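Glycoside hydrolase family 15, cellulose signaling associated protein envoy (Hypocrea jecorina, PDB 4WUJ) acts as a blue-light photoreceptor whose flavin-binding LOV domain, the part described here, is linked to the integration of light and oxidative stress signals. Local coordinates at residues C[19-22]-C[23-26]. Sequence-based numbering, arbitrary orientation.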
ATOM      1  N   LEU C  19      -8.450  -5.206   0.141  1.00 43.57           N
ATOM      2  CA  LEU C  19      -8.907  -6.416  -0.465  1.00 47.70           C
ATOM      3  C   LEU C  19     -10.430  -6.551  -0.365  1.00 50.37           C
ATOM      4  O   LEU C  19     -11.078  -6.943  -1.331  1.00 50.05           O
ATOM      5  CB  LEU C  19      -8.215  -7.591   0.185  1.00 43.27           C
ATOM      6  CG  LEU C  19      -8.295  -8.893  -0.588  1.00 47.39           C
ATOM      7  CD1 LEU C  19      -7.897  -8.695  -2.060  1.00 41.12           C
ATOM      8  CD2 LEU C  19      -7.401  -9.923   0.121  1.00 42.10           C
ATOM      9  N   ARG C  20     -11.009  -6.255   0.796  1.00 48.74           N
ATOM     10  CA  ARG C  20     -12.466  -6.352   0.944  1.00 50.92           C
ATOM     11  C   ARG C  20     -13.151  -5.430  -0.074  1.00 51.91           C
ATOM     12  O   ARG C  20     -14.153  -5.795  -0.733  1.00 43.75           O
ATOM     13  CB  ARG C  20     -12.883  -5.971   2.357  1.00 51.27           C
ATOM     14  CG  ARG C  20     -13.329  -7.135   3.210  1.00 65.63           C
ATOM     15  CD  ARG C  20     -13.105  -6.855   4.694  1.00 63.79           C
ATOM     16  NE  ARG C  20     -13.618  -5.549   5.118  1.00 61.15           N
ATOM     17  CZ  ARG C  20     -13.105  -4.838   6.121  1.00 57.58           C
ATOM     18  NH1 ARG C  20     -12.058  -5.303   6.809  1.00 66.57           N
ATOM     19  NH2 ARG C  20     -13.639  -3.666   6.439  1.00 55.52           N
ATOM     20  N   ILE C  21     -12.581  -4.237  -0.195  1.00 35.66           N
ATOM     21  CA  ILE C  21     -13.052  -3.258  -1.151  1.00 48.11           C
ATOM     22  C   ILE C  21     -13.000  -3.784  -2.570  1.00 47.50           C
ATOM     23  O   ILE C  21     -13.958  -3.643  -3.327  1.00 45.17           O
ATOM     24  CB  ILE C  21     -12.240  -1.967  -1.059  1.00 42.97           C
ATOM     25  CG1 ILE C  21     -12.831  -1.106   0.066  1.00 46.72           C
ATOM     26  CG2 ILE C  21     -12.287  -1.215  -2.385  1.00 52.87           C
ATOM     27  CD1 ILE C  21     -11.843  -0.147   0.705  1.00 57.31           C
ATOM     28  N   ALA C  22     -11.872  -4.396  -2.916  1.00 48.87           N
ATOM     29  CA  ALA C  22     -11.650  -4.930  -4.248  1.00 42.59           C
ATOM     30  C   ALA C  22     -12.774  -5.876  -4.649  1.00 53.30           C
ATOM     31  O   ALA C  22     -13.245  -5.849  -5.795  1.00 48.23           O
ATOM     32  CB  ALA C  22     -10.299  -5.650  -4.310  1.00 55.65           C
ATOM     33  N   SER C  23     -13.207  -6.696  -3.688  1.00 43.89           N
ATOM     34  CA  SER C  23     -14.204  -7.727  -3.929  1.00 51.69           C
ATOM     35  C   SER C  23     -15.607  -7.337  -3.503  1.00 48.67           C
ATOM     36  O   SER C  23     -16.457  -8.207  -3.290  1.00 48.96           O
ATOM     37  CB  SER C  23     -13.800  -9.012  -3.184  1.00 57.46           C
ATOM     38  OG  SER C  23     -12.678  -9.645  -3.801  1.00 60.92           O
ATOM     39  N   ARG C  24     -15.856  -6.043  -3.337  1.00 50.69           N
ATOM     40  CA  ARG C  24     -17.178  -5.592  -2.888  1.00 54.04           C
ATOM     41  C   ARG C  24     -18.239  -5.842  -3.970  1.00 58.16           C
ATOM     42  O   ARG C  24     -17.940  -5.747  -5.163  1.00 53.57           O
ATOM     43  CB  ARG C  24     -17.163  -4.098  -2.548  1.00 50.97           C
ATOM     44  CG  ARG C  24     -17.043  -3.181  -3.769  1.00 49.94           C
ATOM     45  CD  ARG C  24     -16.547  -1.836  -3.339  1.00 42.43           C
ATOM     46  NE  ARG C  24     -16.487  -0.836  -4.394  1.00 35.66           N
ATOM     47  CZ  ARG C  24     -15.500  -0.732  -5.267  1.00 41.70           C
ATOM     48  NH1 ARG C  24     -14.499  -1.607  -5.243  1.00 43.00           N
ATOM     49  NH2 ARG C  24     -15.517   0.238  -6.172  1.00 37.10           N
ATOM     50  N   PRO C  25     -19.477  -6.169  -3.549  1.00 66.46           N
ATOM     51  CA  PRO C  25     -20.647  -6.298  -4.437  1.00 66.52           C
ATOM     52  C   PRO C  25     -21.205  -4.965  -4.967  1.00 67.49           C
ATOM     53  O   PRO C  25     -21.293  -3.969  -4.236  1.00 62.94           O
ATOM     54  CB  PRO C  25     -21.698  -6.986  -3.550  1.00 72.71           C
ATOM     55  CG  PRO C  25     -20.926  -7.602  -2.421  1.00 72.59           C
ATOM     56  CD  PRO C  25     -19.756  -6.693  -2.198  1.00 68.84           C
ATOM     57  N   ASN C  26     -21.569  -4.986  -6.249  1.00 72.10           N
ATOM     58  CA  ASN C  26     -22.153  -3.850  -6.963  1.00 71.13           C
ATOM     59  C   ASN C  26     -21.236  -2.648  -7.097  1.00 67.41           C
ATOM     60  O   ASN C  26     -21.695  -1.509  -7.025  1.00 59.86           O
ATOM     61  CB  ASN C  26     -23.457  -3.425  -6.300  1.00 77.28           C
ATOM     62  CG  ASN C  26     -24.512  -4.499  -6.377  1.00 82.24           C
ATOM     63  OD1 ASN C  26     -25.108  -4.717  -7.438  1.00 88.12           O
ATOM     64  ND2 ASN C  26     -24.746  -5.191  -5.255  1.00 78.70           N
TER
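Arg24 folds back over the carbonyl oxygen of Ile21 where helix 14-22 runs out, and its side chain skirts that one atom for most of its length. CG takes the position between the backbone N and the carbonyl carbon (chi1 71°), which turns the side chain back toward the helix end. Arg24 CB lies 3.3 Å from Ile21 O; CG and CD stay close to the oxygen, and Arg24 CD to Ile21 O is 3.2 Å. The side chain stays extended from CG to NE. NE and CZ then pass farther off, and Arg24 NH1 returns to donate to Ile21 O at 2.8 Å with a nearly straight N-H...O angle of 164°. The oxygen sits at the guanidinium edge, in its plane, but NH1 itself stands above the plane of the Ile21 carbonyl. From the other face of that plane Arg24 N donates to Ile21 O at 3.1 Å, so a single residue grips this oxygen twice. Arg24 NH1 also rests 3.6 Å from Ile21 CG2, the branch anti to the backbone N. One residue earlier, Ser23 N closes the last helical turn on Leu19 O at 3.2 Å, and Ser23 is where the backbone leaves helical geometry. Farther along the guanidinium, NE forms a salt bridge with Glu106 and NH2 a weak hydrogen bond to Ile29 O, while Ile21 and Arg24 both pack on Leu128. An alanine here is likely to leave Ile21 O with one donor fewer and Glu106 without this salt bridge. The guanidinium would probably offset the negative end of the helix dipole, and Arg24 joins the end of helix 14-22 to Leu128 of strand 120-129 and to Glu106 just before strand 107-114.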